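Purine nucleoside phosphorylase (Schistosoma mansoni, PDB 5KO5) probably catalyses the reversible phosphorolysis of purine nucleosides such as inosine and guanosine to the free base and ribose 1-phosphate, and here holds cytosine. Local coordinates at residues P27-I32 and R78-M83; I44-V49 and L72-G77; L114-A119 and M275-I280. All blocks are in the same frame, centred on the assembly; numbering follows the deposited sequence.

Interaction 1: P27-I32 and R78-M83; sequences PDIGII and RKIVAM
Asp28 and Arg78 meet at the start of two parallel strands, 29-32 and 78-83, where a salt bridge and a water tie the two strand starts together. Arg78 NH2 reaches Asp28 OD2 at 3.2 Å, in the plane of the guanidinium but on the anti side of the carboxylate and 34° out of its plane. The same OD2 accepts a second hydrogen bond, from a water, which in turn accepts from Arg78 NE and from the backbone N of Lys79, so one water satisfies three groups. Arg78 NH1 makes a weak hydrogen bond to Pro285 O. Bends at chi2 and chi3 fold the arginine back over Ile29, whose CD1 sits over the centre of one guanidinium face. Lys79 O receives Asp28 N at 2.9 Å, with the donor well above the carbonyl plane, and a weak second bond from Ile29 N. Three further backbone bonds continue the parallel ladder: Val81 N gives to Ile29 O (2.9 Å), Ile31 N to Val81 O (2.9 Å) and Met83 N to Ile31 O (3.0 Å). On the face that carries Ile29, Ile31, Ile80 and Ala82, Ile31 CG1 presses on Ala82 CB at 3.4 Å, a tight fit; chi1 of Ile31, 69°, sets CG1 between the backbone N and the carbonyl carbon. Pro27, just before the strand, sets CG against Val81 CG1; on the face of Val81, Ile32 and Met83 lie side by side, and helix 95-108 packs on Pro27, Ile32 and Met83. The other edge of strand 29-32 bonds to strand 112-121. Such parallel neighbours belong to the central mixed sheet of the alpha/beta nucleoside phosphorylase fold.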
loop_
_atom_site.group_PDB
_atom_site.type_symbol
_atom_site.label_atom_id
_atom_site.label_comp_id
_atom_site.label_asym_id
_atom_site.label_seq_id
_atom_site.Cartn_x
_atom_site.Cartn_y
_atom_site.Cartn_z
ATOM N N PRO A 27 -35.215 6.808 1.944
ATOM C CA PRO A 27 -34.787 5.461 2.332
ATOM C C PRO A 27 -34.195 5.436 3.733
ATOM O O PRO A 27 -33.524 6.377 4.166
ATOM C CB PRO A 27 -33.709 5.133 1.292
ATOM C CG PRO A 27 -33.103 6.480 0.985
ATOM C CD PRO A 27 -34.235 7.480 1.070
ATOM N N ASP A 28 -34.444 4.329 4.437
ATOM C CA ASP A 28 -33.840 4.064 5.737
ATOM C C ASP A 28 -32.672 3.096 5.648
ATOM O O ASP A 28 -31.847 3.043 6.571
ATOM C CB ASP A 28 -34.882 3.464 6.697
ATOM C CG ASP A 28 -36.031 4.413 6.999
ATOM O OD1 ASP A 28 -35.813 5.642 7.049
ATOM O OD2 ASP A 28 -37.160 3.920 7.193
ATOM N N ILE A 29 -32.590 2.335 4.563
ATOM C CA ILE A 29 -31.628 1.256 4.403
ATOM C C ILE A 29 -30.973 1.405 3.040
ATOM O O ILE A 29 -31.639 1.716 2.049
ATOM C CB ILE A 29 -32.352 -0.107 4.506
ATOM C CG1 ILE A 29 -32.943 -0.278 5.903
ATOM C CG2 ILE A 29 -31.415 -1.244 4.188
ATOM C CD1 ILE A 29 -34.146 -1.206 5.939
ATOM N N GLY A 30 -29.662 1.198 2.994
ATOM C CA GLY A 30 -28.919 1.175 1.750
ATOM C C GLY A 30 -28.424 -0.230 1.481
ATOM O O GLY A 30 -28.181 -1.006 2.409
ATOM N N ILE A 31 -28.301 -0.579 0.202
ATOM C CA ILE A 31 -27.782 -1.895 -0.169
ATOM C C ILE A 31 -26.762 -1.762 -1.296
ATOM O O ILE A 31 -26.934 -0.980 -2.238
ATOM C CB ILE A 31 -28.875 -2.951 -0.475
ATOM C CG1 ILE A 31 -29.617 -2.640 -1.759
ATOM C CG2 ILE A 31 -29.892 -3.067 0.662
ATOM C CD1 ILE A 31 -30.626 -3.721 -2.144
ATOM N N ILE A 32 -25.688 -2.535 -1.190
ATOM C CA ILE A 32 -24.673 -2.643 -2.229
ATOM C C ILE A 32 -24.429 -4.131 -2.408
ATOM O O ILE A 32 -24.157 -4.838 -1.433
ATOM C CB ILE A 32 -23.377 -1.909 -1.832
ATOM C CG1 ILE A 32 -23.633 -0.405 -1.661
ATOM C CG2 ILE A 32 -22.273 -2.157 -2.846
ATOM C CD1 ILE A 32 -22.450 0.368 -1.080
ATOM N N ARG A 78 -39.971 -1.812 3.902
ATOM C CA ARG A 78 -39.013 -0.778 4.261
ATOM C C ARG A 78 -38.551 -0.044 3.010
ATOM O O ARG A 78 -38.475 -0.621 1.922
ATOM C CB ARG A 78 -37.801 -1.380 4.981
ATOM C CG ARG A 78 -38.155 -2.223 6.202
ATOM C CD ARG A 78 -38.877 -1.407 7.277
ATOM N NE ARG A 78 -38.184 -0.156 7.585
ATOM C CZ ARG A 78 -37.218 -0.028 8.492
ATOM N NH1 ARG A 78 -36.809 -1.079 9.194
ATOM N NH2 ARG A 78 -36.656 1.155 8.697
ATOM N N LYS A 79 -38.233 1.237 3.173
ATOM C CA LYS A 79 -37.776 2.061 2.064
ATOM C C LYS A 79 -36.263 1.934 1.952
ATOM O O LYS A 79 -35.545 2.085 2.945
ATOM C CB LYS A 79 -38.175 3.517 2.296
ATOM C CG LYS A 79 -39.683 3.707 2.397
ATOM C CD LYS A 79 -40.055 5.109 2.850
ATOM C CE LYS A 79 -41.563 5.240 3.044
ATOM N NZ LYS A 79 -41.948 6.579 3.570
ATOM N N ILE A 80 -35.782 1.613 0.751
ATOM C CA ILE A 80 -34.369 1.323 0.556
ATOM C C ILE A 80 -33.837 2.098 -0.642
ATOM O O ILE A 80 -34.588 2.582 -1.492
ATOM C CB ILE A 80 -34.084 -0.191 0.404
ATOM C CG1 ILE A 80 -34.516 -0.693 -0.972
ATOM C CG2 ILE A 80 -34.762 -1.001 1.511
ATOM C CD1 ILE A 80 -33.347 -1.011 -1.867
ATOM N N VAL A 81 -32.512 2.214 -0.689
ATOM C CA VAL A 81 -31.794 2.742 -1.844
ATOM C C VAL A 81 -30.663 1.775 -2.159
ATOM O O VAL A 81 -29.920 1.372 -1.259
ATOM C CB VAL A 81 -31.260 4.171 -1.601
ATOM C CG1 VAL A 81 -30.447 4.259 -0.306
ATOM C CG2 VAL A 81 -30.431 4.642 -2.785
ATOM N N ALA A 82 -30.543 1.384 -3.424
ATOM C CA ALA A 82 -29.556 0.397 -3.845
ATOM C C ALA A 82 -28.610 0.998 -4.873
ATOM O O ALA A 82 -29.033 1.769 -5.740
ATOM C CB ALA A 82 -30.246 -0.807 -4.493
ATOM N N MET A 83 -27.336 0.611 -4.805
ATOM C CA MET A 83 -26.398 0.905 -5.885
ATOM C C MET A 83 -26.400 -0.268 -6.854
ATOM O O MET A 83 -25.997 -1.377 -6.495
ATOM C CB MET A 83 -24.992 1.156 -5.347
ATOM C CG MET A 83 -24.907 2.389 -4.485
ATOM S SD MET A 83 -23.221 2.871 -4.055
ATOM C CE MET A 83 -22.633 3.513 -5.630
HETATM O O HOH W 1 -38.718 2.350 5.832
#

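Interaction 2: I44-V49 and L72-G77; sequences IEERKV and LGSVGG
Glu45 pairs with Ser74, and Lys48 with Leu72, through backbone hydrogen bonds that make two antiparallel hydrogen-bonded pairs between 44-49 and 72-77. Glu45 and Ser74 exchange both of theirs, Glu45 N to Ser74 O at 2.8 Å and Ser74 N to Glu45 O at 2.9 Å; Lys48 and Leu72 do the same, with Lys48 N to Leu72 O at 2.8 Å. Between the pairs the register slips by one residue, a beta bulge at the corner where Glu46 takes positive phi (47°). Arg47 CA there makes a CA-H...O contact to Leu72 O at 3.1 Å. Apolar packing centres on Ile44: its CG2, anti to the backbone N, presses on Gly73 CA at a tight 3.4 Å, and its CG1 crosses to Val75 CG2 at 3.8 Å. Glu45 O also closes in on Gly73 CA. Water-mediated bonds come from Glu45, whose OE2 accepts a hydrogen bond from each of two waters, one accepting from Gly76 N (2.8 Å) and the other from Gly77 N. The carboxylate thus serves the two amides of the glycine turn through solvent. Main-chain bonds therefore set the pairing, while Ile44 faces the interior with Ile80 and Ala82, and the charged groups stay at the solvent side.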
loop_
_atom_site.group_PDB
_atom_site.type_symbol
_atom_site.label_atom_id
_atom_site.label_comp_id
_atom_site.label_asym_id
_atom_site.label_seq_id
_atom_site.Cartn_x
_atom_site.Cartn_y
_atom_site.Cartn_z
ATOM N N ILE A 44 -37.245 -4.643 -6.252
ATOM C CA ILE A 44 -37.688 -3.507 -5.455
ATOM C C ILE A 44 -39.054 -3.036 -5.945
ATOM O O ILE A 44 -39.295 -2.908 -7.153
ATOM C CB ILE A 44 -36.632 -2.393 -5.543
ATOM C CG1 ILE A 44 -35.324 -2.853 -4.901
ATOM C CG2 ILE A 44 -37.120 -1.140 -4.871
ATOM C CD1 ILE A 44 -34.167 -1.920 -5.158
ATOM N N GLU A 45 -39.964 -2.783 -5.005
ATOM C CA GLU A 45 -41.325 -2.389 -5.341
ATOM C C GLU A 45 -41.439 -0.876 -5.477
ATOM O O GLU A 45 -40.691 -0.118 -4.853
ATOM C CB GLU A 45 -42.310 -2.870 -4.275
ATOM C CG GLU A 45 -42.229 -4.355 -3.977
ATOM C CD GLU A 45 -43.312 -4.804 -3.017
ATOM O OE1 GLU A 45 -44.497 -4.795 -3.413
ATOM O OE2 GLU A 45 -42.980 -5.148 -1.863
ATOM N N GLU A 46 -42.405 -0.446 -6.298
ATOM C CA GLU A 46 -42.648 0.972 -6.572
ATOM C C GLU A 46 -41.344 1.693 -6.890
ATOM O O GLU A 46 -41.078 2.796 -6.411
ATOM C CB GLU A 46 -43.391 1.649 -5.423
ATOM C CG GLU A 46 -44.722 1.014 -5.080
ATOM C CD GLU A 46 -45.176 1.379 -3.684
ATOM O OE1 GLU A 46 -46.338 1.806 -3.523
ATOM O OE2 GLU A 46 -44.360 1.242 -2.747
ATOM N N ARG A 47 -40.518 1.053 -7.705
ATOM C CA ARG A 47 -39.130 1.460 -7.756
ATOM C C ARG A 47 -38.914 2.631 -8.704
ATOM O O ARG A 47 -39.671 2.866 -9.649
ATOM C CB ARG A 47 -38.229 0.288 -8.129
ATOM C CG ARG A 47 -38.384 -0.193 -9.542
ATOM C CD ARG A 47 -37.363 -1.269 -9.802
ATOM N NE ARG A 47 -37.054 -1.396 -11.218
ATOM C CZ ARG A 47 -35.935 -1.942 -11.678
ATOM N NH1 ARG A 47 -35.723 -2.023 -12.984
ATOM N NH2 ARG A 47 -35.025 -2.400 -10.827
ATOM N N LYS A 48 -37.852 3.374 -8.421
ATOM C CA LYS A 48 -37.422 4.504 -9.229
ATOM C C LYS A 48 -35.955 4.283 -9.556
ATOM O O LYS A 48 -35.128 4.162 -8.646
ATOM C CB LYS A 48 -37.601 5.812 -8.456
ATOM C CG LYS A 48 -37.138 7.035 -9.212
ATOM C CD LYS A 48 -37.921 7.197 -10.502
ATOM C CE LYS A 48 -37.252 8.204 -11.415
ATOM N NZ LYS A 48 -37.999 8.405 -12.687
ATOM N N VAL A 49 -35.640 4.210 -10.844
ATOM C CA VAL A 49 -34.287 3.950 -11.324
ATOM C C VAL A 49 -33.678 5.277 -11.758
ATOM O O VAL A 49 -34.218 5.958 -12.636
ATOM C CB VAL A 49 -34.298 2.946 -12.486
ATOM C CG1 VAL A 49 -32.880 2.644 -12.933
ATOM C CG2 VAL A 49 -35.025 1.671 -12.081
ATOM N N LEU A 72 -34.351 3.199 -5.971
ATOM C CA LEU A 72 -35.052 3.449 -4.722
ATOM C C LEU A 72 -36.444 2.843 -4.782
ATOM O O LEU A 72 -37.087 2.824 -5.837
ATOM C CB LEU A 72 -35.182 4.951 -4.436
ATOM C CG LEU A 72 -33.858 5.678 -4.192
ATOM C CD1 LEU A 72 -33.353 6.333 -5.467
ATOM C CD2 LEU A 72 -34.004 6.692 -3.074
ATOM N N GLY A 73 -36.910 2.363 -3.633
ATOM C CA GLY A 73 -38.248 1.794 -3.556
ATOM C C GLY A 73 -38.444 1.071 -2.244
ATOM O O GLY A 73 -37.793 1.385 -1.246
ATOM N N SER A 74 -39.341 0.090 -2.260
ATOM C CA SER A 74 -39.719 -0.632 -1.053
ATOM C C SER A 74 -39.344 -2.099 -1.176
ATOM O O SER A 74 -39.602 -2.727 -2.210
ATOM C CB SER A 74 -41.222 -0.505 -0.781
ATOM O OG SER A 74 -41.562 0.823 -0.415
ATOM N N VAL A 75 -38.737 -2.638 -0.122
ATOM C CA VAL A 75 -38.497 -4.068 0.023
ATOM C C VAL A 75 -38.949 -4.471 1.416
ATOM O O VAL A 75 -38.507 -3.881 2.408
ATOM C CB VAL A 75 -37.013 -4.430 -0.164
ATOM C CG1 VAL A 75 -36.782 -5.893 0.211
ATOM C CG2 VAL A 75 -36.573 -4.157 -1.589
ATOM N N GLY A 76 -39.822 -5.468 1.487
ATOM C CA GLY A 76 -40.257 -5.980 2.780
ATOM C C GLY A 76 -40.844 -4.928 3.690
ATOM O O GLY A 76 -40.655 -4.984 4.912
ATOM N N GLY A 77 -41.551 -3.957 3.120
ATOM C CA GLY A 77 -42.161 -2.903 3.900
ATOM C C GLY A 77 -41.234 -1.785 4.321
ATOM O O GLY A 77 -41.673 -0.880 5.041
HETATM O O HOH W 2 -41.039 -6.674 -0.771
HETATM O O HOH W 3 -42.384 -3.437 0.503
#

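Interaction 3: L114-A119 and M275-I280. With CYT (6-aminopyrimidin-2(1H)-one), chain B; EDO (1,2-ethanediol), chain C.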
loop_
_atom_site.group_PDB
_atom_site.type_symbol
_atom_site.label_atom_id
_atom_site.label_comp_id
_atom_site.label_asym_id
_atom_site.label_seq_id
_atom_site.Cartn_x
_atom_site.Cartn_y
_atom_site.Cartn_z
ATOM N N LEU A 114 -26.411 -2.536 3.995
ATOM C CA LEU A 114 -26.243 -3.975 3.820
ATOM C C LEU A 114 -25.380 -4.205 2.589
ATOM O O LEU A 114 -25.670 -3.651 1.525
ATOM C CB LEU A 114 -27.601 -4.651 3.597
ATOM C CG LEU A 114 -28.677 -4.379 4.655
ATOM C CD1 LEU A 114 -29.985 -5.098 4.310
ATOM C CD2 LEU A 114 -28.191 -4.759 6.062
ATOM N N ILE A 115 -24.332 -5.024 2.726
ATOM C CA ILE A 115 -23.358 -5.234 1.658
ATOM C C ILE A 115 -23.134 -6.726 1.459
ATOM O O ILE A 115 -22.981 -7.473 2.430
ATOM C CB ILE A 115 -22.014 -4.566 2.006
ATOM C CG1 ILE A 115 -22.202 -3.094 2.373
ATOM C CG2 ILE A 115 -21.036 -4.704 0.839
ATOM C CD1 ILE A 115 -20.916 -2.423 2.855
ATOM N N THR A 116 -23.085 -7.162 0.201
ATOM C CA THR A 116 -22.624 -8.508 -0.113
ATOM C C THR A 116 -21.439 -8.425 -1.066
ATOM O O THR A 116 -21.249 -7.430 -1.770
ATOM C CB THR A 116 -23.728 -9.392 -0.728
ATOM O OG1 THR A 116 -24.201 -8.798 -1.949
ATOM C CG2 THR A 116 -24.892 -9.560 0.243
ATOM N N ASN A 117 -20.623 -9.477 -1.064
ATOM C CA ASN A 117 -19.491 -9.558 -1.973
ATOM C C ASN A 117 -19.186 -11.026 -2.243
ATOM O O ASN A 117 -19.688 -11.920 -1.558
ATOM C CB ASN A 117 -18.260 -8.800 -1.437
ATOM C CG ASN A 117 -17.697 -9.394 -0.153
ATOM O OD1 ASN A 117 -17.302 -10.559 -0.107
ATOM N ND2 ASN A 117 -17.629 -8.577 0.891
ATOM N N LEU A 118 -18.376 -11.261 -3.271
ATOM C CA LEU A 118 -17.798 -12.572 -3.541
ATOM C C LEU A 118 -16.353 -12.549 -3.068
ATOM O O LEU A 118 -15.637 -11.563 -3.282
ATOM C CB LEU A 118 -17.843 -12.899 -5.038
ATOM C CG LEU A 118 -19.044 -13.656 -5.616
ATOM C CD1 LEU A 118 -19.173 -15.052 -5.017
ATOM C CD2 LEU A 118 -20.317 -12.885 -5.427
ATOM N N ALA A 119 -15.923 -13.616 -2.398
ATOM C CA ALA A 119 -14.599 -13.597 -1.792
ATOM C C ALA A 119 -13.945 -14.969 -1.875
ATOM O O ALA A 119 -14.611 -15.986 -2.072
ATOM C CB ALA A 119 -14.682 -13.166 -0.319
ATOM N N MET A 275 -33.495 -14.098 -0.716
ATOM C CA MET A 275 -34.496 -14.396 0.302
ATOM C C MET A 275 -33.987 -13.996 1.683
ATOM O O MET A 275 -34.717 -13.393 2.477
ATOM C CB MET A 275 -34.843 -15.892 0.233
ATOM C CG MET A 275 -36.039 -16.333 1.062
ATOM S SD MET A 275 -35.671 -16.449 2.821
ATOM C CE MET A 275 -34.203 -17.428 2.793
ATOM N N TRP A 276 -32.724 -14.303 1.969
ATOM C CA TRP A 276 -32.148 -13.996 3.273
ATOM C C TRP A 276 -32.153 -12.496 3.525
ATOM O O TRP A 276 -32.604 -12.026 4.578
ATOM C CB TRP A 276 -30.715 -14.514 3.277
ATOM C CG TRP A 276 -30.019 -14.547 4.592
ATOM C CD1 TRP A 276 -30.572 -14.399 5.837
ATOM C CD2 TRP A 276 -28.630 -14.798 4.797
ATOM N NE1 TRP A 276 -29.597 -14.523 6.803
ATOM C CE2 TRP A 276 -28.396 -14.773 6.189
ATOM C CE3 TRP A 276 -27.552 -15.034 3.933
ATOM C CZ2 TRP A 276 -27.127 -14.970 6.738
ATOM C CZ3 TRP A 276 -26.296 -15.235 4.475
ATOM C CH2 TRP A 276 -26.093 -15.203 5.867
ATOM N N PHE A 277 -31.655 -11.723 2.557
ATOM C CA PHE A 277 -31.561 -10.281 2.739
ATOM C C PHE A 277 -32.931 -9.617 2.751
ATOM O O PHE A 277 -33.132 -8.637 3.473
ATOM C CB PHE A 277 -30.610 -9.672 1.704
ATOM C CG PHE A 277 -29.193 -9.588 2.188
ATOM C CD1 PHE A 277 -28.546 -10.714 2.672
ATOM C CD2 PHE A 277 -28.526 -8.382 2.196
ATOM C CE1 PHE A 277 -27.237 -10.628 3.153
ATOM C CE2 PHE A 277 -27.217 -8.295 2.655
ATOM C CZ PHE A 277 -26.588 -9.427 3.143
ATOM N N LYS A 278 -33.891 -10.133 1.978
ATOM C CA LYS A 278 -35.251 -9.609 2.084
ATOM C C LYS A 278 -35.784 -9.775 3.503
ATOM O O LYS A 278 -36.360 -8.841 4.070
ATOM C CB LYS A 278 -36.161 -10.289 1.056
ATOM C CG LYS A 278 -37.599 -9.797 1.035
ATOM C CD LYS A 278 -38.384 -10.515 -0.069
ATOM C CE LYS A 278 -39.848 -10.127 -0.074
ATOM N NZ LYS A 278 -40.592 -10.860 -1.141
ATOM N N GLU A 279 -35.563 -10.944 4.107
ATOM C CA GLU A 279 -36.036 -11.167 5.470
ATOM C C GLU A 279 -35.269 -10.313 6.475
ATOM O O GLU A 279 -35.859 -9.798 7.431
ATOM C CB GLU A 279 -35.968 -12.653 5.829
ATOM C CG GLU A 279 -36.483 -12.983 7.233
ATOM C CD GLU A 279 -37.985 -12.821 7.387
ATOM O OE1 GLU A 279 -38.679 -12.566 6.380
ATOM O OE2 GLU A 279 -38.472 -12.948 8.532
ATOM N N ILE A 280 -33.958 -10.148 6.281
ATOM C CA ILE A 280 -33.198 -9.242 7.142
ATOM C C ILE A 280 -33.813 -7.848 7.107
ATOM O O ILE A 280 -34.040 -7.221 8.148
ATOM C CB ILE A 280 -31.710 -9.225 6.748
ATOM C CG1 ILE A 280 -31.047 -10.566 7.084
ATOM C CG2 ILE A 280 -30.986 -8.070 7.453
ATOM C CD1 ILE A 280 -29.670 -10.743 6.454
HETATM N N3 CYT B . -10.952 -13.650 -4.590
HETATM C C4 CYT B . -11.612 -14.778 -4.853
HETATM N N1 CYT B . -12.917 -12.416 -5.104
HETATM C C2 CYT B . -11.571 -12.449 -4.719
HETATM O O2 CYT B . -10.965 -11.391 -4.523
HETATM N N4 CYT B . -10.943 -15.929 -4.721
HETATM C C5 CYT B . -12.988 -14.767 -5.237
HETATM C C6 CYT B . -13.589 -13.574 -5.354
HETATM C C1 EDO C . -16.449 -8.182 -4.458
HETATM O O1 EDO C . -15.263 -7.514 -4.906
HETATM C C2 EDO C . -17.644 -7.818 -5.311
HETATM O O2 EDO C . -18.511 -8.948 -5.366
#
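A single aromatic ring, that of Phe277, bridges most of the distance between strand 114-119 and helix 275-280, whose axes run nearly antiparallel (168°) and come no closer than 11.0 Å. Phe277 has chi1 -91°, away from the usual staggered values. Its CZ meets Thr116 CG2 at 3.4 Å, the two side chains reaching toward each other from opposite directions, with the methyl oblique to the ring. Thr116 turns this methyl to the helix with CG2 anti to its carbonyl carbon, while OG1, between the backbone N and the carbonyl carbon, is hydrogen-bonded to the backbone N of Gly34. One threonine thus gives its methyl to the helix and its hydroxyl to a loop. Beside it Leu114 slides past the ring in the opposite direction, its CB 3.8 Å from Phe277 CE2. Farther along the helix, Ile280 CG2 makes a looser contact with Leu114 CD1 at 4.4 Å. Val240 of strand 236-246 also touches Phe277.

The far end of the strand belongs to the ligand pocket: Leu118 O lies 3.4 Å from cytosine N1, and Ala119 C lies 3.5 Å from cytosine C5. Leu118 N donates a hydrogen bond to O2 of an ethanediol, probably from the crystallisation liquor, at 3.1 Å. The chemistry is therefore divided along one strand: carbon packing against the helix at its start, and at its end backbone atoms lying against the base, while Glu203 and Asn245, from other parts of the chain, hydrogen-bond to it.

Overall arrangement
All three contacts belong to one mixed sheet and its helical cover. Interaction 2 lies wholly within the chain enclosed by interaction 1, and their centres are about 9 Å apart: strands 69-75 and 78-84 are sheet neighbours, joined by a probable hydrogen bond from Ile80 N to Gly73 O. Strand 29-32 then links interaction 1 to interaction 3, their centres about 12 Å apart, through Leu114 on strand 112-121. Interactions 2 and 3, with centres about 16 Å apart, meet lightly where Val75 touches Lys278 of helix 259-283. The strand order from 47-51 through 69-75, 78-84 and 29-32 to 112-121 thus leads from a partly exposed edge to the cytosine pocket.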